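Side-chain contacts in thermotoga maritima TmcAL (Thermotoga maritima, PDB 5Y0T), which belongs to the HIGH nucleotidyl transferase family of the HUP clan and holds adenosine-5'-rp-alpha-thio-triphosphate in a ligand pocket: residues 68-71 with 72-76; 215-219 with 220-224; 234-237 with 238-241; 390-393 with 394-398. All blocks are in the same frame, centred on the assembly; numbering follows the deposited sequence.

Interaction 1. Residues 68-71 with 72-76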
loop_
_atom_site.group_PDB
_atom_site.type_symbol
_atom_site.label_atom_id
_atom_site.label_comp_id
_atom_site.label_asym_id
_atom_site.label_seq_id
_atom_site.Cartn_x
_atom_site.Cartn_y
_atom_site.Cartn_z
ATOM N N LEU A 68 6.962 5.747 -28.354
ATOM C CA LEU A 68 7.555 4.738 -27.475
ATOM C C LEU A 68 7.319 5.128 -26.031
ATOM O O LEU A 68 7.261 6.313 -25.720
ATOM C CB LEU A 68 9.058 4.621 -27.722
ATOM C CG LEU A 68 9.486 4.653 -29.189
ATOM C CD1 LEU A 68 11.023 4.654 -29.332
ATOM C CD2 LEU A 68 8.877 3.479 -29.908
ATOM N N GLU A 69 7.167 4.151 -25.140
ATOM C CA GLU A 69 7.121 4.487 -23.720
ATOM C C GLU A 69 8.527 4.572 -23.123
ATOM O O GLU A 69 9.349 3.673 -23.313
ATOM C CB GLU A 69 6.296 3.470 -22.917
ATOM C CG GLU A 69 6.201 3.888 -21.454
ATOM C CD GLU A 69 5.254 3.029 -20.618
ATOM O OE1 GLU A 69 4.661 2.063 -21.159
ATOM O OE2 GLU A 69 5.119 3.320 -19.410
ATOM N N LEU A 70 8.801 5.663 -22.419
ATOM C CA LEU A 70 9.990 5.759 -21.570
ATOM C C LEU A 70 9.669 4.959 -20.310
ATOM O O LEU A 70 8.732 5.305 -19.598
ATOM C CB LEU A 70 10.304 7.223 -21.241
ATOM C CG LEU A 70 11.449 7.513 -20.247
ATOM C CD1 LEU A 70 12.761 6.983 -20.803
ATOM C CD2 LEU A 70 11.553 8.997 -19.956
ATOM N N PRO A 71 10.405 3.860 -20.050
ATOM C CA PRO A 71 10.003 3.032 -18.900
ATOM C C PRO A 71 9.933 3.809 -17.595
ATOM O O PRO A 71 10.720 4.742 -17.390
ATOM C CB PRO A 71 11.103 1.955 -18.847
ATOM C CG PRO A 71 11.437 1.763 -20.332
ATOM C CD PRO A 71 11.455 3.213 -20.854
ATOM N N VAL A 72 8.995 3.426 -16.736
ATOM C CA VAL A 72 8.744 4.115 -15.461
ATOM C C VAL A 72 10.010 4.358 -14.645
ATOM O O VAL A 72 10.164 5.402 -14.018
ATOM C CB VAL A 72 7.745 3.316 -14.586
ATOM C CG1 VAL A 72 7.619 3.937 -13.187
ATOM C CG2 VAL A 72 6.383 3.224 -15.282
ATOM N N VAL A 73 10.920 3.389 -14.642
ATOM C CA VAL A 73 12.106 3.518 -13.816
ATOM C C VAL A 73 12.954 4.739 -14.228
ATOM O O VAL A 73 13.679 5.286 -13.401
ATOM C CB VAL A 73 12.959 2.210 -13.863
ATOM C CG1 VAL A 73 13.496 1.937 -15.299
ATOM C CG2 VAL A 73 14.069 2.261 -12.825
ATOM N N PHE A 74 12.922 5.110 -15.514
ATOM C CA PHE A 74 13.527 6.370 -15.992
ATOM C C PHE A 74 12.601 7.577 -15.959
ATOM O O PHE A 74 13.026 8.680 -15.615
ATOM C CB PHE A 74 14.082 6.180 -17.403
ATOM C CG PHE A 74 14.989 4.990 -17.507
ATOM C CD1 PHE A 74 16.227 5.002 -16.884
ATOM C CD2 PHE A 74 14.573 3.832 -18.163
ATOM C CE1 PHE A 74 17.063 3.887 -16.943
ATOM C CE2 PHE A 74 15.403 2.717 -18.235
ATOM C CZ PHE A 74 16.644 2.745 -17.617
ATOM N N ALA A 75 11.346 7.370 -16.357
ATOM C CA ALA A 75 10.387 8.473 -16.486
ATOM C C ALA A 75 10.177 9.242 -15.183
ATOM O O ALA A 75 9.847 10.432 -15.198
ATOM C CB ALA A 75 9.026 7.931 -17.013
ATOM N N THR A 76 10.298 8.542 -14.054
ATOM C CA THR A 76 10.125 9.161 -12.752
ATOM C C THR A 76 11.421 9.522 -12.026
ATOM O O THR A 76 11.377 9.821 -10.835
ATOM C CB THR A 76 9.264 8.277 -11.827
ATOM O OG1 THR A 76 9.867 6.988 -11.703
ATOM C CG2 THR A 76 7.852 8.135 -12.423
#
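The turn by which strand 66-70 passes into the short helix 72-75 brings L70 and P71 against F74 and A75. P71 occupies the N-cap position, and its carbonyl oxygen serves two amides of the first helical turn. The bond from A75 N to P71 O is 2.9 Å long and fairly straight at 166°, whereas F74 N meets the same oxygen from above the carbonyl plane at a more bent 132°. The side chains close over this junction. With L70 CG anti to its own backbone nitrogen (chi1 174°), the two methyls reach forward to the helix: CD1 lies 3.7 Å from F74 CB, and CD2 is 4.0 Å from A75 CB. The L70 and F74 side chains cross at about a right angle. P71 CB approaches F74 CD2 obliquely at 4.0 Å, while V73 CG1 sits over one face of the F74 ring, towards its rim. At the far end of the turn V72 O is gripped twice by T76, from opposite faces of its carbonyl plane: OG1 of T76 comes to 2.8 Å of V72 O and T76 N to 3.1 Å of it. D391 of helix 381-399 accepts the V72 N-H through its carboxylate, and E69 turns its own carboxylate to K52. L70 and A75 also rest on strand 32-38, and L70 and P71 on helix 79-92. A strand of the central, mainly parallel sheet here passes through an N-cap into a helix, consistent with the Rossmann-like alpha/beta fold of the HUP clan.

Interaction 2. Residues 215-219 with 220-224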
loop_
_atom_site.group_PDB
_atom_site.type_symbol
_atom_site.label_atom_id
_atom_site.label_comp_id
_atom_site.label_asym_id
_atom_site.label_seq_id
_atom_site.Cartn_x
_atom_site.Cartn_y
_atom_site.Cartn_z
ATOM N N ASN A 215 -3.626 23.156 -13.554
ATOM C CA ASN A 215 -4.306 23.918 -12.512
ATOM C C ASN A 215 -5.578 24.575 -13.031
ATOM O O ASN A 215 -6.554 24.730 -12.288
ATOM C CB ASN A 215 -3.376 24.981 -11.907
ATOM C CG ASN A 215 -2.367 24.380 -10.951
ATOM O OD1 ASN A 215 -2.538 23.250 -10.492
ATOM N ND2 ASN A 215 -1.316 25.128 -10.640
ATOM N N LEU A 216 -5.568 24.964 -14.305
ATOM C CA LEU A 216 -6.782 25.473 -14.935
ATOM C C LEU A 216 -7.865 24.393 -14.955
ATOM O O LEU A 216 -9.034 24.685 -14.707
ATOM C CB LEU A 216 -6.499 25.966 -16.356
ATOM C CG LEU A 216 -5.697 27.262 -16.511
ATOM C CD1 LEU A 216 -5.363 27.494 -17.970
ATOM C CD2 LEU A 216 -6.451 28.467 -15.934
ATOM N N MET A 217 -7.482 23.151 -15.248
ATOM C CA MET A 217 -8.445 22.044 -15.179
ATOM C C MET A 217 -9.049 21.895 -13.780
ATOM O O MET A 217 -10.271 21.798 -13.652
ATOM C CB MET A 217 -7.793 20.736 -15.600
ATOM C CG MET A 217 -7.358 20.718 -17.076
ATOM S SD MET A 217 -6.657 19.110 -17.449
ATOM C CE MET A 217 -5.531 19.508 -18.785
ATOM N N ARG A 218 -8.200 21.885 -12.746
ATOM C CA ARG A 218 -8.667 21.845 -11.345
ATOM C C ARG A 218 -9.720 22.903 -11.042
ATOM O O ARG A 218 -10.710 22.637 -10.351
ATOM C CB ARG A 218 -7.503 22.031 -10.362
ATOM C CG ARG A 218 -6.518 20.865 -10.300
ATOM C CD ARG A 218 -5.393 21.150 -9.304
ATOM N NE ARG A 218 -4.621 19.941 -9.000
ATOM C CZ ARG A 218 -3.503 19.576 -9.626
ATOM N NH1 ARG A 218 -3.008 20.333 -10.594
ATOM N NH2 ARG A 218 -2.876 18.450 -9.280
ATOM N N GLU A 219 -9.500 24.106 -11.562
ATOM C CA GLU A 219 -10.396 25.225 -11.315
ATOM C C GLU A 219 -11.562 25.219 -12.290
ATOM O O GLU A 219 -12.384 26.142 -12.297
ATOM C CB GLU A 219 -9.646 26.549 -11.420
ATOM C CG GLU A 219 -8.556 26.716 -10.390
ATOM C CD GLU A 219 -7.838 28.036 -10.529
ATOM O OE1 GLU A 219 -8.499 29.038 -10.877
ATOM O OE2 GLU A 219 -6.613 28.073 -10.294
ATOM N N LYS A 220 -11.595 24.193 -13.134
ATOM C CA LYS A 220 -12.629 24.042 -14.146
ATOM C C LYS A 220 -12.739 25.264 -15.049
ATOM O O LYS A 220 -13.844 25.672 -15.414
ATOM C CB LYS A 220 -13.976 23.743 -13.478
ATOM C CG LYS A 220 -14.037 22.341 -12.891
ATOM C CD LYS A 220 -14.749 22.316 -11.553
ATOM C CE LYS A 220 -14.765 20.900 -10.979
ATOM N NZ LYS A 220 -15.538 19.966 -11.845
ATOM N N ARG A 221 -11.603 25.842 -15.433
ATOM C CA ARG A 221 -11.682 26.929 -16.384
ATOM C C ARG A 221 -11.382 26.329 -17.743
ATOM O O ARG A 221 -10.268 26.422 -18.258
ATOM C CB ARG A 221 -10.670 28.020 -16.017
ATOM C CG ARG A 221 -10.897 28.647 -14.632
ATOM C CD ARG A 221 -9.612 29.227 -14.031
ATOM N NE ARG A 221 -9.115 30.417 -14.729
ATOM C CZ ARG A 221 -8.033 31.109 -14.361
ATOM N NH1 ARG A 221 -7.317 30.741 -13.301
ATOM N NH2 ARG A 221 -7.660 32.175 -15.053
ATOM N N TRP A 222 -12.440 25.866 -18.393
ATOM C CA TRP A 222 -12.280 24.959 -19.517
ATOM C C TRP A 222 -12.014 25.722 -20.805
ATOM O O TRP A 222 -11.350 25.222 -21.708
ATOM C CB TRP A 222 -13.508 24.052 -19.646
ATOM C CG TRP A 222 -13.602 23.072 -18.501
ATOM C CD1 TRP A 222 -14.578 23.008 -17.549
ATOM C CD2 TRP A 222 -12.658 22.043 -18.176
ATOM N NE1 TRP A 222 -14.311 21.990 -16.661
ATOM C CE2 TRP A 222 -13.137 21.383 -17.023
ATOM C CE3 TRP A 222 -11.458 21.610 -18.751
ATOM C CZ2 TRP A 222 -12.457 20.315 -16.432
ATOM C CZ3 TRP A 222 -10.787 20.548 -18.166
ATOM C CH2 TRP A 222 -11.290 19.912 -17.015
ATOM N N GLU A 223 -12.536 26.937 -20.871
ATOM C CA GLU A 223 -12.312 27.800 -22.018
ATOM C C GLU A 223 -10.848 28.196 -22.122
ATOM O O GLU A 223 -10.277 28.244 -23.217
ATOM C CB GLU A 223 -13.196 29.047 -21.922
ATOM C CG GLU A 223 -14.613 28.836 -22.428
ATOM C CD GLU A 223 -14.661 28.576 -23.927
ATOM O OE1 GLU A 223 -14.711 29.558 -24.701
ATOM O OE2 GLU A 223 -14.646 27.390 -24.330
ATOM N N GLU A 224 -10.243 28.485 -20.975
ATOM C CA GLU A 224 -8.830 28.828 -20.935
ATOM C C GLU A 224 -7.982 27.604 -21.242
ATOM O O GLU A 224 -6.925 27.711 -21.870
ATOM C CB GLU A 224 -8.472 29.422 -19.577
ATOM C CG GLU A 224 -9.083 30.796 -19.396
ATOM C CD GLU A 224 -9.189 31.204 -17.951
ATOM O OE1 GLU A 224 -8.256 31.865 -17.456
ATOM O OE2 GLU A 224 -10.207 30.864 -17.317
#
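K220 N donates to M217 O at 2.8 Å, and R221 N to L216 O at 2.9 Å; this pair of bonds back into the last turn, with positive phi at K220, is the Schellman motif that ends helix 210-218. R221, the N-cap residue of helix 222-228, lays its side chain back over the end of helix 210-218. A bend at chi3 (69°) lays its guanidinium across L216, whose CD2 methyl sits 3.3 Å above the centre of one face. Carboxylates take up the edge of the group: R221 NE binds E224 OE2 at 2.8 Å, nearly in the guanidinium plane, and R221 NH1 reaches E219 OE1 at 3.2 Å. The E219 carboxylate is turned 38° from the guanidinium, and its oxygen is met from above the carboxylate plane. One arginine thus joins a glutamate from each side of the turn in a salt-bridge network at the protein surface, and together these contacts should restrain its rotation. The end of the M217 side chain leads away from the turn to L237 of helix 231-242. M217 crosses W222 at about a right angle, with M217 CG 3.6 Å from W222 CZ3, while K220 CA lies over one face of the indole.

Interaction 3. Residues 234-237 with 238-241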
loop_
_atom_site.group_PDB
_atom_site.type_symbol
_atom_site.label_atom_id
_atom_site.label_comp_id
_atom_site.label_asym_id
_atom_site.label_seq_id
_atom_site.Cartn_x
_atom_site.Cartn_y
_atom_site.Cartn_z
ATOM N N PHE A 234 -7.257 18.945 -27.055
ATOM C CA PHE A 234 -8.424 19.266 -26.241
ATOM C C PHE A 234 -9.540 18.240 -26.451
ATOM O O PHE A 234 -10.222 17.846 -25.505
ATOM C CB PHE A 234 -8.943 20.672 -26.570
ATOM C CG PHE A 234 -10.054 21.127 -25.658
ATOM C CD1 PHE A 234 -9.789 21.443 -24.331
ATOM C CD2 PHE A 234 -11.361 21.209 -26.112
ATOM C CE1 PHE A 234 -10.804 21.854 -23.479
ATOM C CE2 PHE A 234 -12.386 21.612 -25.259
ATOM C CZ PHE A 234 -12.105 21.937 -23.944
ATOM N N GLU A 235 -9.729 17.823 -27.703
ATOM C CA GLU A 235 -10.780 16.868 -28.046
ATOM C C GLU A 235 -10.563 15.547 -27.310
ATOM O O GLU A 235 -11.493 14.993 -26.733
ATOM C CB GLU A 235 -10.824 16.632 -29.560
ATOM C CG GLU A 235 -12.157 16.120 -30.067
ATOM C CD GLU A 235 -13.279 17.129 -29.862
ATOM O OE1 GLU A 235 -13.012 18.351 -29.945
ATOM O OE2 GLU A 235 -14.426 16.697 -29.612
ATOM N N ILE A 236 -9.327 15.063 -27.300
ATOM C CA ILE A 236 -9.032 13.800 -26.636
ATOM C C ILE A 236 -9.152 13.951 -25.109
ATOM O O ILE A 236 -9.625 13.043 -24.409
ATOM C CB ILE A 236 -7.620 13.290 -27.002
ATOM C CG1 ILE A 236 -7.516 12.937 -28.493
ATOM C CG2 ILE A 236 -7.239 12.095 -26.136
ATOM C CD1 ILE A 236 -8.274 11.732 -28.908
ATOM N N LEU A 237 -8.709 15.096 -24.596
ATOM C CA LEU A 237 -8.845 15.412 -23.173
ATOM C C LEU A 237 -10.314 15.345 -22.749
ATOM O O LEU A 237 -10.658 14.721 -21.741
ATOM C CB LEU A 237 -8.270 16.802 -22.873
ATOM C CG LEU A 237 -8.457 17.300 -21.439
ATOM C CD1 LEU A 237 -7.655 16.432 -20.467
ATOM C CD2 LEU A 237 -8.060 18.759 -21.316
ATOM N N MET A 238 -11.180 15.977 -23.534
ATOM C CA MET A 238 -12.623 15.927 -23.278
ATOM C C MET A 238 -13.182 14.504 -23.383
ATOM O O MET A 238 -14.054 14.110 -22.592
ATOM C CB MET A 238 -13.366 16.849 -24.247
ATOM C CG MET A 238 -13.134 18.331 -23.987
ATOM S SD MET A 238 -13.767 18.867 -22.384
ATOM C CE MET A 238 -12.258 19.126 -21.460
ATOM N N ARG A 239 -12.684 13.745 -24.356
ATOM C CA ARG A 239 -13.077 12.344 -24.528
ATOM C C ARG A 239 -12.818 11.541 -23.262
ATOM O O ARG A 239 -13.678 10.778 -22.803
ATOM C CB ARG A 239 -12.319 11.699 -25.698
ATOM C CG ARG A 239 -12.705 10.232 -25.950
ATOM C CD ARG A 239 -11.735 9.542 -26.900
ATOM N NE ARG A 239 -10.510 9.135 -26.219
ATOM C CZ ARG A 239 -9.402 8.742 -26.838
ATOM N NH1 ARG A 239 -9.357 8.719 -28.164
ATOM N NH2 ARG A 239 -8.335 8.379 -26.129
ATOM N N GLU A 240 -11.627 11.705 -22.695
ATOM C CA GLU A 240 -11.264 10.943 -21.508
ATOM C C GLU A 240 -12.097 11.389 -20.312
ATOM O O GLU A 240 -12.507 10.570 -19.485
ATOM C CB GLU A 240 -9.767 11.086 -21.200
ATOM C CG GLU A 240 -8.866 10.544 -22.295
ATOM C CD GLU A 240 -9.060 9.059 -22.502
ATOM O OE1 GLU A 240 -8.701 8.309 -21.576
ATOM O OE2 GLU A 240 -9.586 8.645 -23.573
ATOM N N ILE A 241 -12.348 12.687 -20.213
ATOM C CA ILE A 241 -13.150 13.200 -19.115
ATOM C C ILE A 241 -14.607 12.718 -19.247
ATOM O O ILE A 241 -15.207 12.289 -18.259
ATOM C CB ILE A 241 -13.081 14.735 -19.052
ATOM C CG1 ILE A 241 -11.646 15.168 -18.711
ATOM C CG2 ILE A 241 -14.095 15.301 -18.040
ATOM C CD1 ILE A 241 -11.453 16.664 -18.667
#
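R239, lying alongside I236, grips the carboxylate of E240 side-on with two nitrogens that both go to a single oxygen. NE of R239 meets E240 OE2 at 2.8 Å, nearly along the C-O axis, and R239 NH2 reaches the same OE2 at 2.9 Å from above the carboxylate plane. Both bonds lie close to the guanidinium plane. R245 adds a further salt bridge to OE2, and E57 takes the remaining nitrogen, NH1 of R239, so charge is probably well balanced along this side of the helix. I236 covers the flat group with its methyls: CD1 comes within 3.3 Å of R239 NH1. Beneath these side chains the regular i to i+4 ladder of an alpha helix runs from F234 O to I241 N. One turn supplies the aromatic contact, in which M238 CG, set beside the backbone N (chi1 -70°), lies 3.9 Å from the centroid of the F234 ring, a CH-pi contact over the face. A bend at chi2 (-64°) carries the sulfur round towards the ring, SD lying obliquely 4.5 Å from the same F234 centroid, a Met-aromatic pair. L237 and I241 run side by side, with L237 CG 4.1 Å from I241 CD1. Helix 231-242 shows two distinct sides to its neighbours: I236, R239 and E240 pack on helix 52-61, while F234, L237, M238 and I241 face helix 222-228.

Interaction 4. Residues 390-393 with 394-398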
loop_
_atom_site.group_PDB
_atom_site.type_symbol
_atom_site.label_atom_id
_atom_site.label_comp_id
_atom_site.label_asym_id
_atom_site.label_seq_id
_atom_site.Cartn_x
_atom_site.Cartn_y
_atom_site.Cartn_z
ATOM N N LEU A 390 7.252 -3.193 -13.648
ATOM C CA LEU A 390 7.014 -1.862 -13.084
ATOM C C LEU A 390 6.126 -1.026 -14.000
ATOM O O LEU A 390 5.191 -0.356 -13.528
ATOM C CB LEU A 390 8.349 -1.151 -12.811
ATOM C CG LEU A 390 8.250 0.295 -12.321
ATOM C CD1 LEU A 390 7.369 0.403 -11.050
ATOM C CD2 LEU A 390 9.619 0.877 -12.081
ATOM N N ASP A 391 6.376 -1.082 -15.311
ATOM C CA ASP A 391 5.519 -0.357 -16.260
ATOM C C ASP A 391 4.046 -0.780 -16.139
ATOM O O ASP A 391 3.139 0.061 -16.110
ATOM C CB ASP A 391 6.001 -0.568 -17.706
ATOM C CG ASP A 391 7.318 0.142 -17.999
ATOM O OD1 ASP A 391 7.774 0.949 -17.155
ATOM O OD2 ASP A 391 7.911 -0.126 -19.074
ATOM N N VAL A 392 3.822 -2.085 -16.041
ATOM C CA VAL A 392 2.468 -2.658 -15.919
ATOM C C VAL A 392 1.824 -2.297 -14.578
ATOM O O VAL A 392 0.647 -1.920 -14.515
ATOM C CB VAL A 392 2.510 -4.190 -16.076
ATOM C CG1 VAL A 392 1.155 -4.829 -15.713
ATOM C CG2 VAL A 392 2.906 -4.546 -17.501
ATOM N N LYS A 393 2.617 -2.395 -13.515
ATOM C CA LYS A 393 2.150 -2.078 -12.170
ATOM C C LYS A 393 1.718 -0.611 -12.080
ATOM O O LYS A 393 0.684 -0.289 -11.479
ATOM C CB LYS A 393 3.248 -2.392 -11.143
ATOM C CG LYS A 393 3.002 -1.806 -9.754
ATOM C CD LYS A 393 3.901 -2.454 -8.691
ATOM C CE LYS A 393 5.377 -2.154 -8.897
ATOM N NZ LYS A 393 6.258 -2.912 -7.941
ATOM N N ALA A 394 2.499 0.279 -12.684
ATOM C CA ALA A 394 2.169 1.701 -12.660
ATOM C C ALA A 394 0.836 1.959 -13.357
ATOM O O ALA A 394 0.011 2.739 -12.874
ATOM C CB ALA A 394 3.277 2.525 -13.310
ATOM N N THR A 395 0.634 1.315 -14.500
ATOM C CA THR A 395 -0.633 1.426 -15.227
ATOM C C THR A 395 -1.801 0.908 -14.407
ATOM O O THR A 395 -2.860 1.538 -14.335
ATOM C CB THR A 395 -0.575 0.650 -16.584
ATOM O OG1 THR A 395 0.507 1.160 -17.364
ATOM C CG2 THR A 395 -1.856 0.808 -17.384
ATOM N N ASN A 396 -1.619 -0.251 -13.792
ATOM C CA ASN A 396 -2.700 -0.852 -13.026
ATOM C C ASN A 396 -3.075 -0.022 -11.804
ATOM O O ASN A 396 -4.255 0.109 -11.469
ATOM C CB ASN A 396 -2.316 -2.270 -12.613
ATOM C CG ASN A 396 -2.282 -3.222 -13.796
ATOM O OD1 ASN A 396 -2.853 -2.933 -14.854
ATOM N ND2 ASN A 396 -1.641 -4.377 -13.618
ATOM N N PHE A 397 -2.067 0.538 -11.146
ATOM C CA PHE A 397 -2.283 1.389 -9.991
ATOM C C PHE A 397 -2.973 2.686 -10.415
ATOM O O PHE A 397 -3.977 3.095 -9.842
ATOM C CB PHE A 397 -0.950 1.680 -9.312
ATOM C CG PHE A 397 -1.050 2.606 -8.126
ATOM C CD1 PHE A 397 -1.471 2.131 -6.892
ATOM C CD2 PHE A 397 -0.690 3.951 -8.241
ATOM C CE1 PHE A 397 -1.549 2.994 -5.781
ATOM C CE2 PHE A 397 -0.763 4.819 -7.144
ATOM C CZ PHE A 397 -1.185 4.339 -5.912
ATOM N N TYR A 398 -2.431 3.327 -11.438
ATOM C CA TYR A 398 -3.023 4.561 -11.966
ATOM C C TYR A 398 -4.527 4.442 -12.284
ATOM O O TYR A 398 -5.323 5.327 -11.936
ATOM C CB TYR A 398 -2.237 4.967 -13.213
ATOM C CG TYR A 398 -2.722 6.200 -13.940
ATOM C CD1 TYR A 398 -3.743 6.115 -14.889
ATOM C CD2 TYR A 398 -2.113 7.433 -13.735
ATOM C CE1 TYR A 398 -4.169 7.239 -15.586
ATOM C CE2 TYR A 398 -2.524 8.569 -14.446
ATOM C CZ TYR A 398 -3.553 8.458 -15.367
ATOM O OH TYR A 398 -3.988 9.564 -16.067
#
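V392 and N396 lie side by side one turn apart on helix 381-399, the V392 CG1 methyl 3.5 Å from N396 ND2. Their backbones are joined as well, by the bond from N396 N to V392 O at 2.9 Å, and A394 N to L390 O and F397 N to K393 O repeat it at the same length. N396 CG lies beside the backbone N (chi1 -70°), and ND2 bonds E411. T395 has two possible partners for one hydroxyl proton: OG1 lies 3.1 Å from D391 O, the carbonyl that also accepts T395 N at 3.2 Å, but D413 competes for that proton, and the hydroxyl accepts from K52. Further out, D391 is held by Y336, and K393, bent at chi3, carries its ammonium to F319 O. F397 enters an aromatic cluster, meeting F256 and F319 edge-to-face. The second subunit meets this part of the helix at K393, N396 and F397: R262 of that chain binds N396 O, and its L263 packs on F397. Polar side chains on a largely buried helix are thus matched by partners from several parts of the chain. The K52 ammonium and the D413 carboxylate probably polarise the T395 hydroxyl, whose proton may go to D413 or to D391 O.

In the fold
The four contacts fall into two touching pairs. Interactions 1 and 4, with centres about 11 Å apart, meet where V72 packs on helix 381-399: V72 CG2 is 3.7 Å from A394 CB, and V72 CG1 is 3.8 Å from L390 CG. Interactions 2 and 3, about 13 Å apart between centres, join the consecutive helices 222-228 and 231-242 through W222 CH2 and I241 CD1 at 3.6 Å and M217 CE and L237 CD2 at 3.7 Å. Between the pairs, the nearest approach is about 7 Å, between atoms of interactions 3 and 4. The bound adenosine-5'-rp-alpha-thio-triphosphate lies about 9 Å from the L70 side chain, 11 Å from M217 and 14 Å from L237.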